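Local atomic coordinates of sugar ABC transporter, sugar-binding protein (Streptococcus pneumoniae, PDB entry 2I58), a protein that probably captures oligosaccharides outside the cell for an ABC importer and here holds a galactose–glucose–fructose trisaccharide with the linkages of raffinose. Residues E9-K14 with D60-Y65; V106-F111 with D280-I285; N243-I248 with D315-A320. All blocks are in the same frame, centred on the assembly; numbering follows the deposited sequence.

Overall arrangement
The three contacts border one bound trisaccharide, and each reaches its glucose unit. Contacts 1 and 2 lie side by side, centres about 9 Å apart, in a single mixed sheet: strands 61-63 and 282-285 are neighbours, joined where V62 N probably bonds to S284 O, 2.9 Å away. Contact 3 is centred about 18 Å from contact 1 and about 16 Å from contact 2. K14 of contact 1 packs on W246 there, while F111 of contact 2 meets residues T319 and A320. Contacts 1 and 2 supply polar groups to the glucose; contact 3 brings up the indole of W246, which also touches the galactose.

Contact 1. Residues E9-K14 with D60-Y65; sequences EYFNQK and DVVNIY. With GLC (alpha-D-glucopyranose), chain C; FRU (beta-D-fructofuranose), chain B; GLA (alpha-D-galactopyranose), chain D.
The ring of Y10 turns its edge to V61, with CD1 3.9 Å from V61 CG1, while the backbone N of N12 lies over one of its faces. The Y65 ring has GLC C6 over one face, near the rim, and the Q13 amide crosses it with planes 67° apart. That amide works in two directions: Q13 NE2 donates to N63 O at 2.9 Å, in the carbonyl plane, and Q13 OE1 accepts from FRU O4. Y65 OH makes a weak bond to GLC O4. With CG anti to the backbone N (chi1 -177°) and bends at chi2 and chi4, the K14 chain runs along the glucose and sets NZ 2.7 Å from GLC O3.

N12 OD1 takes two bonds from opposite faces of its amide: one from Y10 OH, whose oxygen lies beside N63 CB and probably also bonds to W283 NE1, and one from K14 N, 3.0 Å away, which closes an Asx turn. N12 ND2 is shared between K14 O and N41.

Behind this, the backbones run as a parallel ladder through V61 N to E9 O (3.0 Å), F11 N to V61 O (2.9 Å) and N63 N to F11 O (2.9 Å). E9 N also bonds to D60 OD2, whose other oxygen, OD1, is held by T289, while the E9 carboxylate forms a salt bridge with R52. Strand 35-40 flanks 6-11, and strand 282-285 flanks 61-63. Helix 45-54 covers the face bearing F11 and V62; on the face bearing Y10 and V61, W283 packs against both.

Contact 2. Residues V106-F111 with D280-I285; sequences VYNVPF and DLAWSI. With GLC (alpha-D-glucopyranose), chain C.
V109 and W283 form an antiparallel hydrogen-bonded pair, W283 N to V109 O at 2.9 Å with V109 N returning to W283 O, followed by the non-hydrogen-bonded pair of P110 and A282. Beyond it, F111 N makes a weak bond to L281 O. The F111 ring presents its edge to W283 in a T-shaped stack, centroids 5.2 Å apart and planes at 81°. F111 CE2 comes down over the rim of the indole face, at CD2 and CE3, and L281 CD2 comes over the same face while touching F111 CD2 at 3.9 Å. Strand 282-285 is the antiparallel member of the mixed sheet, inserted between 61-63 and 109-110; the strand order 2-1-3-5-4 is that of the type II periplasmic binding protein fold, in which the chain returns to this domain after building much of the other. At the far end S284 OG donates to Y107 O at 2.7 Å and accepts from N108 ND2, an amide that also reaches I64 O. The N108 amide is brought there by a CG anti to the backbone N (chi1 -174°). Just before the strand, D280 OD1 accepts from GLC O4 at 2.7 Å.

Contact 3. Residues N243-I248 with D315-A320; sequences NGSWAI and DGSPTA. With GLC (alpha-D-glucopyranose), chain C.
S245 and S317 point their hydroxyls at one another, OG to OG at 2.8 Å, in a hydrogen bond for which either could be the donor. S245 OG stands between its own backbone N and carbonyl carbon (chi1 68°), which turns it toward S317, and S317 OG is gripped a second time by D280 OD2. This serine therefore links the turn at S245 to an aspartate that itself binds the glucose. I248 completes the contact, its CG2 methyl lying against D315 O.

W246 leaves the backbone away from 315-320, and its indole lies against the glucose. G244 CA lies over the centre of one indole face, 3.7 Å above the plane, while the glucose occupies the opposite face, its O5 toward the rim and its C2 over the ring as well. Tryptophan under a sugar ring is a common device of carbohydrate-binding sites, and here the galactose also touches the indole. N243 OD1 steadies the arrangement, accepting from G244 N at 3.0 Å and weakly from W246 NE1. A type I turn from G244 to A247, closed by A247 N to G244 O (2.9 Å), carries the tryptophan. On the other segment S317 N bonds to D315 OD2 at 3.1 Å, above the carboxylate plane, an Asx turn round G316, whose positive phi marks the chain's exit from helix 305-315.

Strand 240-244 runs antiparallel to 116-121, and Y226 of helix 226-235 packs on N243, W246 and A247. The chain leading into 116-121 pairs with both segments, A113 with P318 and A115 with S245, and thus runs between them.

Contact 1. Residues E9-K14 with D60-Y65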
loop_
_atom_site.group_PDB
_atom_site.type_symbol
_atom_site.label_atom_id
_atom_site.label_comp_id
_atom_site.label_asym_id
_atom_site.label_seq_id
_atom_site.Cartn_x
_atom_site.Cartn_y
_atom_site.Cartn_z
ATOM N N GLU A 9 16.252 14.412 -11.999
ATOM C CA GLU A 9 14.853 14.000 -11.926
ATOM C C GLU A 9 14.674 13.236 -10.661
ATOM O O GLU A 9 15.525 12.431 -10.317
ATOM C CB GLU A 9 14.499 13.036 -13.063
ATOM C CG GLU A 9 13.411 13.478 -14.020
ATOM C CD GLU A 9 13.592 12.828 -15.408
ATOM O OE1 GLU A 9 14.329 11.809 -15.477
ATOM O OE2 GLU A 9 13.033 13.338 -16.422
ATOM N N TYR A 10 13.554 13.471 -9.996
ATOM C CA TYR A 10 13.039 12.540 -9.015
ATOM C C TYR A 10 11.722 11.963 -9.585
ATOM O O TYR A 10 10.792 12.725 -9.882
ATOM C CB TYR A 10 12.793 13.225 -7.666
ATOM C CG TYR A 10 11.772 12.467 -6.829
ATOM C CD1 TYR A 10 12.048 11.174 -6.374
ATOM C CD2 TYR A 10 10.524 13.006 -6.544
ATOM C CE1 TYR A 10 11.134 10.440 -5.621
ATOM C CE2 TYR A 10 9.586 12.275 -5.810
ATOM C CZ TYR A 10 9.906 10.991 -5.346
ATOM O OH TYR A 10 8.983 10.263 -4.632
ATOM N N PHE A 11 11.651 10.629 -9.726
ATOM C CA PHE A 11 10.503 9.957 -10.366
ATOM C C PHE A 11 9.477 9.461 -9.355
ATOM O O PHE A 11 9.551 8.306 -8.853
ATOM C CB PHE A 11 10.957 8.781 -11.194
ATOM C CG PHE A 11 9.866 8.164 -12.060
ATOM C CD1 PHE A 11 9.522 8.736 -13.282
ATOM C CD2 PHE A 11 9.253 6.966 -11.685
ATOM C CE1 PHE A 11 8.574 8.149 -14.082
ATOM C CE2 PHE A 11 8.302 6.366 -12.491
ATOM C CZ PHE A 11 7.960 6.953 -13.677
ATOM N N ASN A 12 8.517 10.346 -9.088
ATOM C CA ASN A 12 7.570 10.163 -8.050
ATOM C C ASN A 12 6.515 9.197 -8.555
ATOM O O ASN A 12 6.126 9.269 -9.730
ATOM C CB ASN A 12 6.925 11.497 -7.680
ATOM C CG ASN A 12 6.029 11.385 -6.463
ATOM O OD1 ASN A 12 6.378 10.714 -5.501
ATOM N ND2 ASN A 12 4.862 11.995 -6.523
ATOM N N GLN A 13 6.112 8.266 -7.671
ATOM C CA GLN A 13 4.897 7.472 -7.846
ATOM C C GLN A 13 3.914 7.743 -6.696
ATOM O O GLN A 13 2.918 7.056 -6.565
ATOM C CB GLN A 13 5.191 5.975 -7.843
ATOM C CG GLN A 13 6.022 5.409 -8.993
ATOM C CD GLN A 13 6.057 3.868 -8.966
ATOM O OE1 GLN A 13 5.018 3.187 -9.079
ATOM N NE2 GLN A 13 7.250 3.319 -8.850
ATOM N N LYS A 14 4.165 8.719 -5.845
ATOM C CA LYS A 14 3.251 8.908 -4.732
ATOM C C LYS A 14 2.409 10.218 -4.873
ATOM O O LYS A 14 2.823 11.305 -4.455
ATOM C CB LYS A 14 4.046 8.805 -3.440
ATOM C CG LYS A 14 3.190 8.908 -2.234
ATOM C CD LYS A 14 3.622 7.941 -1.140
ATOM C CE LYS A 14 2.639 7.997 -0.007
ATOM N NZ LYS A 14 1.379 7.349 -0.401
ATOM N N ASP A 60 17.127 10.050 -12.048
ATOM C CA ASP A 60 18.246 10.147 -11.128
ATOM C C ASP A 60 17.880 9.596 -9.729
ATOM O O ASP A 60 18.626 8.810 -9.140
ATOM C CB ASP A 60 18.755 11.586 -11.070
ATOM C CG ASP A 60 19.126 12.160 -12.474
ATOM O OD1 ASP A 60 20.317 12.121 -12.844
ATOM O OD2 ASP A 60 18.237 12.668 -13.199
ATOM N N VAL A 61 16.729 9.958 -9.201
ATOM C CA VAL A 61 16.261 9.334 -7.988
ATOM C C VAL A 61 14.954 8.752 -8.359
ATOM O O VAL A 61 14.211 9.356 -9.086
ATOM C CB VAL A 61 15.990 10.355 -6.884
ATOM C CG1 VAL A 61 15.508 9.645 -5.556
ATOM C CG2 VAL A 61 17.205 11.281 -6.680
ATOM N N VAL A 62 14.630 7.585 -7.847
ATOM C CA VAL A 62 13.345 6.965 -8.211
ATOM C C VAL A 62 12.564 6.520 -7.007
ATOM O O VAL A 62 13.100 5.908 -6.108
ATOM C CB VAL A 62 13.494 5.712 -9.070
ATOM C CG1 VAL A 62 12.106 5.069 -9.260
ATOM C CG2 VAL A 62 14.132 6.044 -10.395
ATOM N N ASN A 63 11.283 6.808 -7.015
ATOM C CA ASN A 63 10.459 6.302 -5.981
ATOM C C ASN A 63 10.025 4.953 -6.443
ATOM O O ASN A 63 9.148 4.869 -7.259
ATOM C CB ASN A 63 9.269 7.212 -5.716
ATOM C CG ASN A 63 8.250 6.582 -4.802
ATOM O OD1 ASN A 63 8.552 5.685 -4.013
ATOM N ND2 ASN A 63 7.018 7.010 -4.941
ATOM N N ILE A 64 10.653 3.913 -5.917
ATOM C CA ILE A 64 10.380 2.533 -6.301
ATOM C C ILE A 64 10.109 1.713 -5.013
ATOM O O ILE A 64 10.850 1.809 -4.034
ATOM C CB ILE A 64 11.555 1.921 -7.129
ATOM C CG1 ILE A 64 11.227 0.488 -7.500
ATOM C CG2 ILE A 64 12.833 1.925 -6.341
ATOM C CD1 ILE A 64 12.147 -0.111 -8.552
ATOM N N TYR A 65 9.057 0.901 -5.033
ATOM C CA TYR A 65 8.610 0.235 -3.849
ATOM C C TYR A 65 9.474 -0.990 -3.694
ATOM O O TYR A 65 9.505 -1.832 -4.588
ATOM C CB TYR A 65 7.149 -0.118 -3.946
ATOM C CG TYR A 65 6.299 1.098 -4.180
ATOM C CD1 TYR A 65 6.103 2.066 -3.193
ATOM C CD2 TYR A 65 5.721 1.319 -5.405
ATOM C CE1 TYR A 65 5.310 3.223 -3.437
ATOM C CE2 TYR A 65 4.937 2.458 -5.651
ATOM C CZ TYR A 65 4.729 3.397 -4.668
ATOM O OH TYR A 65 3.964 4.481 -4.990
HETATM C C1 GLC C . -0.616 3.377 -4.534
HETATM C C2 GLC C . -0.775 4.689 -3.807
HETATM C C3 GLC C . 0.557 5.198 -3.398
HETATM C C4 GLC C . 1.317 4.125 -2.629
HETATM C C5 GLC C . 1.341 2.797 -3.392
HETATM C C6 GLC C . 2.017 1.628 -2.626
HETATM O O1 GLC C . -0.054 3.688 -5.827
HETATM O O2 GLC C . -1.274 5.604 -4.728
HETATM O O3 GLC C . 0.258 6.339 -2.649
HETATM O O4 GLC C . 2.659 4.569 -2.507
HETATM O O5 GLC C . 0.049 2.392 -3.735
HETATM O O6 GLC C . 1.928 0.549 -3.446
HETATM C C1 FRU B . -1.604 4.132 -7.405
HETATM C C2 FRU B . -0.286 3.438 -7.148
HETATM C C3 FRU B . 0.608 3.928 -8.273
HETATM C C4 FRU B . 1.555 2.769 -8.498
HETATM C C5 FRU B . 0.686 1.558 -8.276
HETATM C C6 FRU B . 1.555 0.477 -7.653
HETATM O O1 FRU B . -2.197 3.261 -8.387
HETATM O O3 FRU B . 1.324 5.088 -7.870
HETATM O O4 FRU B . 2.106 2.760 -9.817
HETATM O O5 FRU B . -0.378 1.986 -7.420
HETATM O O6 FRU B . 1.029 -0.875 -7.853
HETATM C C1 GLA D . 1.758 -0.804 -2.947
HETATM C C2 GLA D . 2.766 -1.710 -3.658
HETATM C C3 GLA D . 2.312 -1.949 -5.089
HETATM C C4 GLA D . 0.885 -2.415 -5.103
HETATM C C5 GLA D . -0.023 -1.441 -4.384
HETATM C C6 GLA D . -1.384 -2.094 -4.249
HETATM O O2 GLA D . 4.074 -1.081 -3.558
HETATM O O3 GLA D . 3.109 -2.971 -5.649
HETATM O O4 GLA D . 0.835 -3.698 -4.427
HETATM O O5 GLA D . 0.387 -1.234 -3.055
HETATM O O6 GLA D . -2.088 -1.455 -3.181
#

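Contact 2. Residues V106-F111 with D280-I285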
loop_
_atom_site.group_PDB
_atom_site.type_symbol
_atom_site.label_atom_id
_atom_site.label_comp_id
_atom_site.label_asym_id
_atom_site.label_seq_id
_atom_site.Cartn_x
_atom_site.Cartn_y
_atom_site.Cartn_z
ATOM N N VAL A 106 22.115 -3.041 0.326
ATOM C CA VAL A 106 20.915 -2.176 0.321
ATOM C C VAL A 106 20.907 -1.280 -0.933
ATOM O O VAL A 106 21.920 -0.688 -1.283
ATOM C CB VAL A 106 20.824 -1.291 1.610
ATOM C CG1 VAL A 106 19.685 -0.256 1.531
ATOM C CG2 VAL A 106 20.625 -2.154 2.822
ATOM N N TYR A 107 19.761 -1.164 -1.595
ATOM C CA TYR A 107 19.646 -0.317 -2.784
ATOM C C TYR A 107 18.442 0.668 -2.766
ATOM O O TYR A 107 18.108 1.253 -3.807
ATOM C CB TYR A 107 19.526 -1.209 -4.027
ATOM C CG TYR A 107 20.689 -2.141 -4.325
ATOM C CD1 TYR A 107 21.753 -1.712 -5.085
ATOM C CD2 TYR A 107 20.678 -3.453 -3.893
ATOM C CE1 TYR A 107 22.774 -2.529 -5.368
ATOM C CE2 TYR A 107 21.714 -4.281 -4.168
ATOM C CZ TYR A 107 22.752 -3.811 -4.914
ATOM O OH TYR A 107 23.809 -4.623 -5.204
ATOM N N ASN A 108 17.806 0.855 -1.607
ATOM C CA ASN A 108 16.559 1.607 -1.514
ATOM C C ASN A 108 16.417 2.114 -0.120
ATOM O O ASN A 108 16.410 1.303 0.800
ATOM C CB ASN A 108 15.360 0.700 -1.785
ATOM C CG ASN A 108 14.029 1.462 -1.858
ATOM O OD1 ASN A 108 13.322 1.587 -0.845
ATOM N ND2 ASN A 108 13.664 1.952 -3.067
ATOM N N VAL A 109 16.312 3.431 0.048
ATOM C CA VAL A 109 16.020 4.013 1.343
ATOM C C VAL A 109 14.528 4.023 1.516
ATOM O O VAL A 109 13.853 4.802 0.848
ATOM C CB VAL A 109 16.445 5.449 1.450
ATOM C CG1 VAL A 109 17.175 5.674 2.784
ATOM C CG2 VAL A 109 17.328 5.795 0.295
ATOM N N PRO A 110 13.987 3.143 2.388
ATOM C CA PRO A 110 12.543 3.126 2.617
ATOM C C PRO A 110 12.196 4.019 3.817
ATOM O O PRO A 110 12.329 3.575 4.969
ATOM C CB PRO A 110 12.267 1.647 2.940
ATOM C CG PRO A 110 13.578 1.086 3.450
ATOM C CD PRO A 110 14.659 2.108 3.203
ATOM N N PHE A 111 11.786 5.260 3.521
ATOM C CA PHE A 111 11.503 6.241 4.544
ATOM C C PHE A 111 10.281 5.889 5.454
ATOM O O PHE A 111 10.370 5.940 6.674
ATOM C CB PHE A 111 11.318 7.634 3.928
ATOM C CG PHE A 111 12.537 8.161 3.220
ATOM C CD1 PHE A 111 13.554 8.769 3.921
ATOM C CD2 PHE A 111 12.632 8.102 1.843
ATOM C CE1 PHE A 111 14.642 9.238 3.265
ATOM C CE2 PHE A 111 13.715 8.569 1.165
ATOM C CZ PHE A 111 14.705 9.127 1.848
ATOM N N ASP A 280 6.990 2.755 1.532
ATOM C CA ASP A 280 5.966 3.542 0.861
ATOM C C ASP A 280 6.648 4.736 0.250
ATOM O O ASP A 280 6.753 4.789 -0.952
ATOM C CB ASP A 280 4.859 3.927 1.828
ATOM C CG ASP A 280 3.748 4.765 1.186
ATOM O OD1 ASP A 280 3.335 4.413 0.081
ATOM O OD2 ASP A 280 3.243 5.741 1.836
ATOM N N LEU A 281 7.151 5.691 1.033
ATOM C CA LEU A 281 8.011 6.659 0.408
ATOM C C LEU A 281 9.344 5.958 0.474
ATOM O O LEU A 281 9.947 5.877 1.559
ATOM C CB LEU A 281 8.045 8.019 1.087
ATOM C CG LEU A 281 8.928 9.076 0.367
ATOM C CD1 LEU A 281 8.198 9.734 -0.783
ATOM C CD2 LEU A 281 9.369 10.132 1.373
ATOM N N ALA A 282 9.779 5.438 -0.680
ATOM C CA ALA A 282 10.988 4.649 -0.773
ATOM C C ALA A 282 11.724 4.997 -2.041
ATOM O O ALA A 282 11.168 4.843 -3.109
ATOM C CB ALA A 282 10.652 3.193 -0.796
ATOM N N TRP A 283 12.991 5.391 -1.882
ATOM C CA TRP A 283 13.837 5.967 -2.900
ATOM C C TRP A 283 15.070 5.140 -3.070
ATOM O O TRP A 283 15.619 4.653 -2.086
ATOM C CB TRP A 283 14.277 7.347 -2.473
ATOM C CG TRP A 283 13.155 8.318 -2.509
ATOM C CD1 TRP A 283 11.880 8.073 -2.935
ATOM C CD2 TRP A 283 13.201 9.716 -2.194
ATOM N NE1 TRP A 283 11.144 9.218 -2.904
ATOM C CE2 TRP A 283 11.931 10.243 -2.452
ATOM C CE3 TRP A 283 14.189 10.567 -1.744
ATOM C CZ2 TRP A 283 11.617 11.591 -2.226
ATOM C CZ3 TRP A 283 13.870 11.899 -1.510
ATOM C CH2 TRP A 283 12.604 12.395 -1.743
ATOM N N SER A 284 15.483 5.007 -4.345
ATOM C CA SER A 284 16.729 4.383 -4.772
ATOM C C SER A 284 17.323 5.280 -5.818
ATOM O O SER A 284 16.570 5.998 -6.483
ATOM C CB SER A 284 16.436 3.061 -5.428
ATOM O OG SER A 284 15.698 2.273 -4.537
ATOM N N ILE A 285 18.643 5.174 -6.005
ATOM C CA ILE A 285 19.416 6.106 -6.831
ATOM C C ILE A 285 19.997 5.457 -8.045
ATOM O O ILE A 285 20.627 4.396 -7.913
ATOM C CB ILE A 285 20.650 6.615 -6.061
ATOM C CG1 ILE A 285 20.212 7.285 -4.733
ATOM C CG2 ILE A 285 21.429 7.564 -6.955
ATOM C CD1 ILE A 285 21.274 8.136 -3.976
HETATM C C1 GLC C . -0.616 3.377 -4.534
HETATM C C2 GLC C . -0.775 4.689 -3.807
HETATM C C3 GLC C . 0.557 5.198 -3.398
HETATM C C4 GLC C . 1.317 4.125 -2.629
HETATM C C5 GLC C . 1.341 2.797 -3.392
HETATM C C6 GLC C . 2.017 1.628 -2.626
HETATM O O1 GLC C . -0.054 3.688 -5.827
HETATM O O2 GLC C . -1.274 5.604 -4.728
HETATM O O3 GLC C . 0.258 6.339 -2.649
HETATM O O4 GLC C . 2.659 4.569 -2.507
HETATM O O5 GLC C . 0.049 2.392 -3.735
HETATM O O6 GLC C . 1.928 0.549 -3.446
#

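Contact 3. Residues N243-I248 with D315-A320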
loop_
_atom_site.group_PDB
_atom_site.type_symbol
_atom_site.label_atom_id
_atom_site.label_comp_id
_atom_site.label_asym_id
_atom_site.label_seq_id
_atom_site.Cartn_x
_atom_site.Cartn_y
_atom_site.Cartn_z
ATOM N N ASN A 243 -8.805 0.109 2.144
ATOM C CA ASN A 243 -7.789 0.881 1.477
ATOM C C ASN A 243 -6.612 0.939 2.391
ATOM O O ASN A 243 -6.633 0.286 3.402
ATOM C CB ASN A 243 -8.255 2.290 1.075
ATOM C CG ASN A 243 -7.790 2.643 -0.346
ATOM O OD1 ASN A 243 -6.611 2.409 -0.709
ATOM N ND2 ASN A 243 -8.721 3.124 -1.177
ATOM N N GLY A 244 -5.592 1.706 2.024
ATOM C CA GLY A 244 -4.309 1.718 2.723
ATOM C C GLY A 244 -3.911 3.079 3.219
ATOM O O GLY A 244 -4.430 4.114 2.801
ATOM N N SER A 245 -2.921 3.082 4.076
ATOM C CA SER A 245 -2.595 4.277 4.814
ATOM C C SER A 245 -2.381 5.498 3.958
ATOM O O SER A 245 -2.306 6.603 4.467
ATOM C CB SER A 245 -1.300 4.040 5.577
ATOM O OG SER A 245 -0.201 3.915 4.676
ATOM N N TRP A 246 -2.194 5.282 2.678
ATOM C CA TRP A 246 -1.792 6.349 1.745
ATOM C C TRP A 246 -2.979 7.306 1.516
ATOM O O TRP A 246 -2.768 8.491 1.369
ATOM C CB TRP A 246 -1.230 5.759 0.397
ATOM C CG TRP A 246 -2.120 4.700 -0.187
ATOM C CD1 TRP A 246 -3.317 4.910 -0.758
ATOM C CD2 TRP A 246 -1.933 3.285 -0.169
ATOM N NE1 TRP A 246 -3.894 3.728 -1.112
ATOM C CE2 TRP A 246 -3.042 2.713 -0.783
ATOM C CE3 TRP A 246 -0.939 2.447 0.310
ATOM C CZ2 TRP A 246 -3.188 1.338 -0.932
ATOM C CZ3 TRP A 246 -1.073 1.077 0.136
ATOM C CH2 TRP A 246 -2.190 0.543 -0.457
ATOM N N ALA A 247 -4.204 6.753 1.558
ATOM C CA ALA A 247 -5.462 7.483 1.365
ATOM C C ALA A 247 -5.735 8.533 2.452
ATOM O O ALA A 247 -6.387 9.556 2.204
ATOM C CB ALA A 247 -6.589 6.513 1.335
ATOM N N ILE A 248 -5.276 8.308 3.665
ATOM C CA ILE A 248 -5.555 9.284 4.668
ATOM C C ILE A 248 -5.348 10.770 4.168
ATOM O O ILE A 248 -6.219 11.634 4.378
ATOM C CB ILE A 248 -4.849 8.959 6.011
ATOM C CG1 ILE A 248 -5.523 9.713 7.159
ATOM C CG2 ILE A 248 -3.430 9.326 5.941
ATOM C CD1 ILE A 248 -7.039 9.716 7.135
ATOM N N ASP A 315 1.148 13.317 5.444
ATOM C CA ASP A 315 0.891 11.902 5.027
ATOM C C ASP A 315 0.476 10.942 6.150
ATOM O O ASP A 315 -0.478 10.211 5.984
ATOM C CB ASP A 315 2.129 11.330 4.266
ATOM C CG ASP A 315 2.056 9.798 3.976
ATOM O OD1 ASP A 315 1.219 9.364 3.149
ATOM O OD2 ASP A 315 2.897 9.037 4.534
ATOM N N GLY A 316 1.216 10.907 7.249
ATOM C CA GLY A 316 0.885 10.039 8.401
ATOM C C GLY A 316 1.164 8.521 8.344
ATOM O O GLY A 316 0.897 7.801 9.308
ATOM N N SER A 317 1.668 8.000 7.228
ATOM C CA SER A 317 2.009 6.563 7.141
ATOM C C SER A 317 3.050 6.492 8.202
ATOM O O SER A 317 3.762 7.470 8.378
ATOM C CB SER A 317 2.641 6.146 5.772
ATOM O OG SER A 317 1.709 5.984 4.656
ATOM N N PRO A 318 3.159 5.359 8.914
ATOM C CA PRO A 318 4.192 5.309 9.946
ATOM C C PRO A 318 5.585 5.333 9.297
ATOM O O PRO A 318 5.752 4.854 8.176
ATOM C CB PRO A 318 3.918 3.998 10.673
ATOM C CG PRO A 318 3.203 3.169 9.718
ATOM C CD PRO A 318 2.440 4.082 8.799
ATOM N N THR A 319 6.538 5.930 10.002
ATOM C CA THR A 319 7.878 6.204 9.510
ATOM C C THR A 319 8.994 5.478 10.255
ATOM O O THR A 319 8.923 5.204 11.479
ATOM C CB THR A 319 8.224 7.697 9.595
ATOM O OG1 THR A 319 9.389 7.941 8.786
ATOM C CG2 THR A 319 8.460 8.141 11.068
ATOM N N ALA A 320 10.047 5.250 9.478
ATOM C CA ALA A 320 11.196 4.435 9.838
ATOM C C ALA A 320 12.451 5.280 10.084
ATOM O O ALA A 320 13.501 4.696 10.354
ATOM C CB ALA A 320 11.467 3.398 8.736
HETATM C C1 GLC C . -0.616 3.377 -4.534
HETATM C C2 GLC C . -0.775 4.689 -3.807
HETATM C C3 GLC C . 0.557 5.198 -3.398
HETATM C C4 GLC C . 1.317 4.125 -2.629
HETATM C C5 GLC C . 1.341 2.797 -3.392
HETATM C C6 GLC C . 2.017 1.628 -2.626
HETATM O O1 GLC C . -0.054 3.688 -5.827
HETATM O O2 GLC C . -1.274 5.604 -4.728
HETATM O O3 GLC C . 0.258 6.339 -2.649
HETATM O O4 GLC C . 2.659 4.569 -2.507
HETATM O O5 GLC C . 0.049 2.392 -3.735
HETATM O O6 GLC C . 1.928 0.549 -3.446
#